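Side-chain contacts in LRA-12 (PDB 5AEB), which hydrolyses beta-lactam antibiotics, probably including carbapenems, as a class B3 di-zinc metallo-beta-lactamase: residues A[138-141]-A[142-146]; A[213-216]-A[217-220]; A[226-230]-A[231-235]. All blocks are in the same frame, centred on the assembly; numbering follows the deposited sequence.

The three contacts follow one another along the chain without nesting or crossing, and each joins residues only a few positions apart where one element of the alpha-beta/beta-alpha fold gives way to the next. Interaction 1 closes the turn between edge strand 138-140 of the seven-stranded sheet and strand 145-148 at the edge of the five-stranded one. Interaction 2 ends helix 204-216 before the chain enters strand 222-225. Interaction 3 begins just beyond that strand, and its turn leads from a zinc ligand into helix 233-236. Interactions 1 and 3 lie on opposite sides of the chain's centre, their centres about 26 Å apart.

Interaction 1 of 3, residues A[138-141]-A[142-146]. With CO (cobalt (II) ion), chain G.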
loop_
_atom_site.group_PDB
_atom_site.type_symbol
_atom_site.label_atom_id
_atom_site.label_comp_id
_atom_site.label_asym_id
_atom_site.label_seq_id
_atom_site.Cartn_x
_atom_site.Cartn_y
_atom_site.Cartn_z
ATOM N N ARG A 138 -13.634 -4.506 -8.575
ATOM C CA ARG A 138 -13.074 -5.829 -8.925
ATOM C C ARG A 138 -12.480 -6.512 -7.699
ATOM O O ARG A 138 -11.740 -5.899 -6.931
ATOM C CB ARG A 138 -12.041 -5.790 -10.072
ATOM C CG ARG A 138 -12.208 -7.000 -10.982
ATOM C CD ARG A 138 -10.963 -7.810 -11.356
ATOM N NE ARG A 138 -10.018 -7.064 -12.172
ATOM C CZ ARG A 138 -8.843 -7.536 -12.601
ATOM N NH1 ARG A 138 -8.456 -8.773 -12.341
ATOM N NH2 ARG A 138 -8.056 -6.758 -13.319
ATOM N N LEU A 139 -12.830 -7.780 -7.510
ATOM C CA LEU A 139 -12.207 -8.593 -6.476
ATOM C C LEU A 139 -11.069 -9.326 -7.140
ATOM O O LEU A 139 -11.278 -10.088 -8.075
ATOM C CB LEU A 139 -13.213 -9.569 -5.860
ATOM C CG LEU A 139 -14.527 -8.954 -5.349
ATOM C CD1 LEU A 139 -15.452 -10.023 -4.784
ATOM C CD2 LEU A 139 -14.212 -7.901 -4.287
ATOM N N LEU A 140 -9.862 -9.051 -6.662
ATOM C CA LEU A 140 -8.635 -9.649 -7.141
ATOM C C LEU A 140 -8.226 -10.849 -6.305
ATOM O O LEU A 140 -8.378 -10.823 -5.066
ATOM C CB LEU A 140 -7.516 -8.626 -7.000
ATOM C CG LEU A 140 -7.693 -7.305 -7.768
ATOM C CD1 LEU A 140 -6.644 -6.281 -7.365
ATOM C CD2 LEU A 140 -7.648 -7.621 -9.257
ATOM N N HIS A 141 -7.664 -11.858 -6.987
ATOM C CA HIS A 141 -7.094 -13.045 -6.353
ATOM C C HIS A 141 -5.624 -13.041 -6.605
ATOM O O HIS A 141 -5.144 -12.350 -7.522
ATOM C CB HIS A 141 -7.718 -14.332 -6.946
ATOM C CG HIS A 141 -9.223 -14.243 -7.148
ATOM N ND1 HIS A 141 -9.781 -13.887 -8.338
ATOM C CD2 HIS A 141 -10.282 -14.439 -6.262
ATOM C CE1 HIS A 141 -11.127 -13.858 -8.213
ATOM N NE2 HIS A 141 -11.436 -14.201 -6.942
ATOM N N ASP A 142 -4.910 -13.827 -5.802
ATOM C CA ASP A 142 -3.480 -14.071 -5.970
ATOM C C ASP A 142 -3.062 -14.206 -7.426
ATOM O O ASP A 142 -3.568 -15.066 -8.135
ATOM C CB ASP A 142 -3.026 -15.344 -5.220
ATOM C CG ASP A 142 -1.499 -15.419 -5.066
ATOM O OD1 ASP A 142 -0.824 -14.392 -4.900
ATOM O OD2 ASP A 142 -0.946 -16.515 -5.103
ATOM N N LYS A 143 -2.134 -13.343 -7.844
ATOM C CA LYS A 143 -1.550 -13.373 -9.183
ATOM C C LYS A 143 -2.426 -12.817 -10.334
ATOM O O LYS A 143 -1.995 -12.860 -11.486
ATOM C CB LYS A 143 -0.942 -14.767 -9.496
ATOM C CG LYS A 143 0.324 -15.025 -8.667
ATOM C CD LYS A 143 0.649 -16.504 -8.509
ATOM C CE LYS A 143 1.817 -16.701 -7.530
ATOM N NZ LYS A 143 1.462 -17.751 -6.511
ATOM N N ASP A 144 -3.604 -12.263 -10.023
ATOM C CA ASP A 144 -4.387 -11.520 -11.014
ATOM C C ASP A 144 -3.564 -10.315 -11.499
ATOM O O ASP A 144 -2.707 -9.757 -10.762
ATOM C CB ASP A 144 -5.754 -11.050 -10.463
ATOM C CG ASP A 144 -6.813 -12.174 -10.428
ATOM O OD1 ASP A 144 -6.541 -13.295 -10.901
ATOM O OD2 ASP A 144 -7.908 -11.946 -9.898
ATOM N N THR A 145 -3.800 -9.926 -12.744
ATOM C CA THR A 145 -3.049 -8.826 -13.329
ATOM C C THR A 145 -3.980 -7.641 -13.563
ATOM O O THR A 145 -5.190 -7.799 -13.782
ATOM C CB THR A 145 -2.340 -9.233 -14.627
ATOM O OG1 THR A 145 -3.308 -9.358 -15.668
ATOM C CG2 THR A 145 -1.603 -10.565 -14.466
ATOM N N ILE A 146 -3.422 -6.447 -13.463
ATOM C CA ILE A 146 -4.168 -5.237 -13.693
ATOM C C ILE A 146 -3.390 -4.511 -14.775
ATOM O O ILE A 146 -2.227 -4.138 -14.573
ATOM C CB ILE A 146 -4.272 -4.387 -12.416
ATOM C CG1 ILE A 146 -4.919 -5.173 -11.284
ATOM C CG2 ILE A 146 -5.044 -3.103 -12.696
ATOM C CD1 ILE A 146 -4.227 -4.982 -9.957
HETATM CO CO CO G . -13.103 -14.361 -5.816
HETATM O O HOH W 1 -8.670 -14.766 -10.695
#
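Asp-144 reaches back to His-141 across a type II beta turn that carries the chain from edge strand 138-140 of one sheet into edge strand 145-148 of the other in the metallo-beta-lactamase fold. The backbone closes the turn with Asp-144 N bonded to His-141 O at 2.9 Å. The carboxylate adds two more bonds: OD2 of Asp-144 accepts His-141 N at 2.9 Å, nearly straight (167°) but from above the carboxylate plane, and also His-141 ND1 at 3.1 Å on its syn side, a bent bond tilted from the ring plane. Both donors come from the same face of the carboxylate, and the imidazole stands almost upright to it (88°). With CG of Asp-144 anti to its carbonyl carbon (chi1 -78°), the side chain lies alongside that of His-141, pointing the same way. ND1 divides its hydrogen between OD2 and water 1, which in turn donates to OD1, so both carboxylate oxygens are engaged. This His-carboxylate pairing steadies a ring whose NE2 binds the cobalt ion at 2.0 Å, a site shared with Glu-108, and it may make NE2 a stronger donor to the metal.

Before the turn, the bent chain of Arg-138 sets one guanidinium face against Leu-140 CD2, which sits toward the rim. Leu-140 CD1 meets Ile-146 CD1, the two side chains crossing at about a right angle beside Met-105. Within the turn, Asp-142 is satisfied twice, OD2 by a salt bridge from Lys-143 NZ and OD1 by His-157 N. Near its own plane, the Arg-138 guanidinium donates through NH2 to Thr-145 O, 3.1 Å away.

Interaction 2 of 3, residues A[213-216]-A[217-220]; sequences QAMK and NLSF
Asn-217 N is shared between two carbonyls at the C-terminal end of helix 204-216, making weak bonds to Gln-213 O at 3.4 Å and to Ala-214 O at 3.3 Å. The divided N-H marks a change from i to i-4 toward i to i-3 bonding as the helix runs out, and Leu-218 N continues it with another weak bond, to Met-215 O at 3.4 Å. These three weak bonds are supplemented by groups from helix 251-267: Tyr-254 OH takes up Met-215 O, while the guanidinium of Arg-251 bonds Lys-216 O and Leu-218 O.

Side chains divide by environment. On the exposed side, the bent chain of Gln-213 brings its amide obliquely across that of Asn-217, the two planes 79° apart. On the inner side, Met-215 packs against Ala-184 and Leu-218 against Leu-182, both on strand 178-184, which seats the helix end on the five-stranded sheet. Leu-218 directs its CG anti to its own carbonyl carbon (chi1 -73°), and this turns the side chain back against the last turn: CG lies 3.5 Å from Ala-214 O, and CD1 comes within 4.3 Å of Met-215 CG.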
loop_
_atom_site.group_PDB
_atom_site.type_symbol
_atom_site.label_atom_id
_atom_site.label_comp_id
_atom_site.label_asym_id
_atom_site.label_seq_id
_atom_site.Cartn_x
_atom_site.Cartn_y
_atom_site.Cartn_z
ATOM N N GLN A 213 7.562 -16.520 3.704
ATOM C CA GLN A 213 8.184 -17.374 2.699
ATOM C C GLN A 213 8.042 -16.820 1.246
ATOM O O GLN A 213 9.036 -16.693 0.523
ATOM C CB GLN A 213 7.600 -18.792 2.828
ATOM C CG GLN A 213 7.923 -19.709 1.666
ATOM C CD GLN A 213 9.246 -20.428 1.825
ATOM O OE1 GLN A 213 9.711 -21.098 0.890
ATOM N NE2 GLN A 213 9.864 -20.310 3.021
ATOM N N ALA A 214 6.816 -16.478 0.839
ATOM C CA ALA A 214 6.569 -15.921 -0.484
ATOM C C ALA A 214 7.365 -14.618 -0.724
ATOM O O ALA A 214 7.945 -14.428 -1.790
ATOM C CB ALA A 214 5.082 -15.674 -0.689
ATOM N N MET A 215 7.378 -13.731 0.257
ATOM C CA MET A 215 8.103 -12.431 0.099
ATOM C C MET A 215 9.619 -12.538 0.018
ATOM O O MET A 215 10.257 -11.766 -0.720
ATOM C CB MET A 215 7.673 -11.391 1.142
ATOM C CG MET A 215 6.269 -10.832 0.869
ATOM S SD MET A 215 5.686 -9.690 2.136
ATOM C CE MET A 215 6.263 -8.172 1.366
ATOM N N LYS A 216 10.204 -13.441 0.800
ATOM C CA LYS A 216 11.651 -13.695 0.748
ATOM C C LYS A 216 12.084 -14.104 -0.662
ATOM O O LYS A 216 13.175 -13.725 -1.118
ATOM C CB LYS A 216 12.103 -14.758 1.764
ATOM C CG LYS A 216 12.178 -14.255 3.213
ATOM C CD LYS A 216 12.119 -15.394 4.236
ATOM C CE LYS A 216 11.597 -14.921 5.602
ATOM N NZ LYS A 216 12.665 -14.972 6.644
ATOM N N ASN A 217 11.237 -14.856 -1.358
ATOM C CA ASN A 217 11.609 -15.384 -2.676
ATOM C C ASN A 217 11.317 -14.478 -3.879
ATOM O O ASN A 217 11.620 -14.841 -4.995
ATOM C CB ASN A 217 10.949 -16.746 -2.895
ATOM C CG ASN A 217 11.487 -17.803 -1.945
ATOM O OD1 ASN A 217 10.731 -18.608 -1.407
ATOM N ND2 ASN A 217 12.783 -17.781 -1.716
ATOM N N LEU A 218 10.676 -13.340 -3.651
ATOM C CA LEU A 218 10.381 -12.393 -4.715
ATOM C C LEU A 218 11.693 -11.773 -5.251
ATOM O O LEU A 218 12.650 -11.605 -4.487
ATOM C CB LEU A 218 9.478 -11.295 -4.188
ATOM C CG LEU A 218 8.019 -11.718 -3.929
ATOM C CD1 LEU A 218 7.198 -10.605 -3.316
ATOM C CD2 LEU A 218 7.391 -12.210 -5.228
ATOM N N SER A 219 11.744 -11.470 -6.547
ATOM C CA SER A 219 12.826 -10.632 -7.082
ATOM C C SER A 219 12.330 -9.380 -7.825
ATOM O O SER A 219 11.279 -9.393 -8.495
ATOM C CB SER A 219 13.821 -11.433 -7.935
ATOM O OG SER A 219 13.119 -12.254 -8.815
ATOM N N PHE A 220 13.127 -8.312 -7.684
ATOM C CA PHE A 220 12.788 -6.969 -8.137
ATOM C C PHE A 220 14.073 -6.108 -8.021
ATOM O O PHE A 220 15.062 -6.495 -7.328
ATOM C CB PHE A 220 11.692 -6.376 -7.219
ATOM C CG PHE A 220 12.004 -6.546 -5.755
ATOM C CD1 PHE A 220 12.848 -5.643 -5.092
ATOM C CD2 PHE A 220 11.489 -7.638 -5.042
ATOM C CE1 PHE A 220 13.184 -5.839 -3.742
ATOM C CE2 PHE A 220 11.815 -7.816 -3.705
ATOM C CZ PHE A 220 12.667 -6.932 -3.050
#

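Interaction 3 of 3, residues A[226-230]-A[231-235]; sequences SHASQ and FSMHS. With ZN (zinc ion), chain C.
Ala-228 O receives two backbone N-H groups from opposite faces of its carbonyl plane, neither along a lone pair: Met-233 N at 3.0 Å and almost straight (174°), and Phe-231 N at 3.2 Å and more bent (137°). The first is the six-to-one bond of a Schellman motif. Within it, Ser-232 N bonds to Ser-229 O at 3.0 Å, and Ser-232 adopts the left-handed backbone conformation (phi 50°) of the residue that reverses the chain, a place often taken by glycine. Ser-232 also occupies the N-cap position of helix 233-236, though its side chain makes no capping bond, so the reversal leads straight into that helix.

Packing follows the reversal. Phe-231 holds CG in the crowded position between its backbone N and carbonyl carbon, which turns the ring back toward His-227 and Ala-228. One edge, at CD1, approaches His-227 O at 3.5 Å, and Met-233 CB lies over one face, offset toward the rim. The ring also rests on Trp-223, Val-224 and Ala-225 of the preceding strand. Ala-228 CB packs 3.9 Å from Met-233 CB and near the His-234 ring, whose NE2 is bonded to Tyr-36 O.

The turn's entry belongs to the active site. His-227 NE2 binds a zinc ion at 2.0 Å alongside Asp-88, His-89 and waters 2 and 3, while Asp-37 serves as second shell, with OD2 bonded to His-227 ND1 and OD1 to Ser-229 N, tying the ligand to the start of the turn. Gln-230 reaches out with an extended chain: its OE1 accepts His-227 N at 3.1 Å, from above the amide plane.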
loop_
_atom_site.group_PDB
_atom_site.type_symbol
_atom_site.label_atom_id
_atom_site.label_comp_id
_atom_site.label_asym_id
_atom_site.label_seq_id
_atom_site.Cartn_x
_atom_site.Cartn_y
_atom_site.Cartn_z
ATOM N N SER A 226 4.209 0.308 2.378
ATOM C CA SER A 226 3.029 1.067 2.742
ATOM C C SER A 226 3.341 2.282 3.647
ATOM O O SER A 226 2.613 3.260 3.637
ATOM C CB SER A 226 2.013 0.147 3.407
ATOM O OG SER A 226 1.412 -0.704 2.403
ATOM N N HIS A 227 4.423 2.203 4.410
ATOM C CA HIS A 227 4.893 3.340 5.225
ATOM C C HIS A 227 6.271 3.743 4.767
ATOM O O HIS A 227 7.113 2.873 4.536
ATOM C CB HIS A 227 4.915 2.978 6.720
ATOM C CG HIS A 227 3.539 2.872 7.341
ATOM N ND1 HIS A 227 2.995 3.859 8.090
ATOM C CD2 HIS A 227 2.608 1.840 7.320
ATOM C CE1 HIS A 227 1.737 3.491 8.463
ATOM N NE2 HIS A 227 1.516 2.250 8.013
ATOM N N ALA A 228 6.539 5.053 4.677
ATOM C CA ALA A 228 7.841 5.520 4.220
ATOM C C ALA A 228 8.949 4.935 5.101
ATOM O O ALA A 228 9.979 4.483 4.596
ATOM C CB ALA A 228 7.912 7.033 4.179
ATOM N N SER A 229 8.711 4.896 6.407
ATOM C CA SER A 229 9.728 4.449 7.325
ATOM C C SER A 229 10.108 2.996 7.043
ATOM O O SER A 229 11.258 2.638 7.241
ATOM C CB SER A 229 9.302 4.647 8.786
ATOM O OG SER A 229 8.122 3.904 9.062
ATOM N N GLN A 230 9.159 2.175 6.553
ATOM C CA GLN A 230 9.460 0.748 6.366
ATOM C C GLN A 230 10.471 0.438 5.272
ATOM O O GLN A 230 11.092 -0.595 5.317
ATOM C CB GLN A 230 8.204 -0.094 6.173
ATOM C CG GLN A 230 7.233 0.006 7.327
ATOM C CD GLN A 230 5.854 -0.552 6.978
ATOM O OE1 GLN A 230 5.336 -0.400 5.829
ATOM N NE2 GLN A 230 5.250 -1.194 7.942
ATOM N N PHE A 231 10.641 1.328 4.304
ATOM C CA PHE A 231 11.768 1.218 3.372
ATOM C C PHE A 231 12.775 2.341 3.504
ATOM O O PHE A 231 13.504 2.611 2.553
ATOM C CB PHE A 231 11.321 1.075 1.898
ATOM C CG PHE A 231 10.509 2.229 1.346
ATOM C CD1 PHE A 231 9.216 2.480 1.781
ATOM C CD2 PHE A 231 11.000 2.987 0.297
ATOM C CE1 PHE A 231 8.455 3.498 1.212
ATOM C CE2 PHE A 231 10.265 4.021 -0.264
ATOM C CZ PHE A 231 8.980 4.273 0.187
ATOM N N SER A 232 12.801 2.989 4.659
ATOM C CA SER A 232 13.735 4.110 4.928
ATOM C C SER A 232 13.706 5.157 3.817
ATOM O O SER A 232 14.761 5.581 3.348
ATOM C CB SER A 232 15.168 3.602 5.026
ATOM O OG SER A 232 15.325 2.783 6.148
ATOM N N MET A 233 12.519 5.559 3.362
ATOM C CA MET A 233 12.446 6.442 2.195
ATOM C C MET A 233 13.221 7.765 2.386
ATOM O O MET A 233 13.870 8.253 1.466
ATOM C CB MET A 233 11.000 6.726 1.810
ATOM C CG MET A 233 10.883 7.568 0.546
ATOM S SD MET A 233 9.164 8.046 0.347
ATOM C CE MET A 233 9.105 9.608 1.216
ATOM N N HIS A 234 13.164 8.300 3.596
ATOM C CA HIS A 234 13.826 9.545 3.913
ATOM C C HIS A 234 15.322 9.494 4.026
ATOM O O HIS A 234 15.950 10.544 4.048
ATOM C CB HIS A 234 13.188 10.166 5.131
ATOM C CG HIS A 234 11.737 10.408 4.943
ATOM N ND1 HIS A 234 11.271 11.304 4.057
ATOM C CD2 HIS A 234 10.639 9.781 5.488
ATOM C CE1 HIS A 234 9.941 11.297 4.082
ATOM N NE2 HIS A 234 9.553 10.361 4.959
ATOM N N SER A 235 15.894 8.291 4.070
ATOM C CA SER A 235 17.345 8.087 3.881
ATOM C C SER A 235 17.728 7.974 2.414
ATOM O O SER A 235 18.861 8.196 2.048
ATOM C CB SER A 235 17.805 6.815 4.583
ATOM O OG SER A 235 17.538 6.916 5.967
HETATM ZN ZN ZN C . -0.198 1.162 7.968
HETATM O O HOH W 2 0.754 -0.438 8.272
HETATM O O HOH W 3 -1.439 -0.067 8.782
#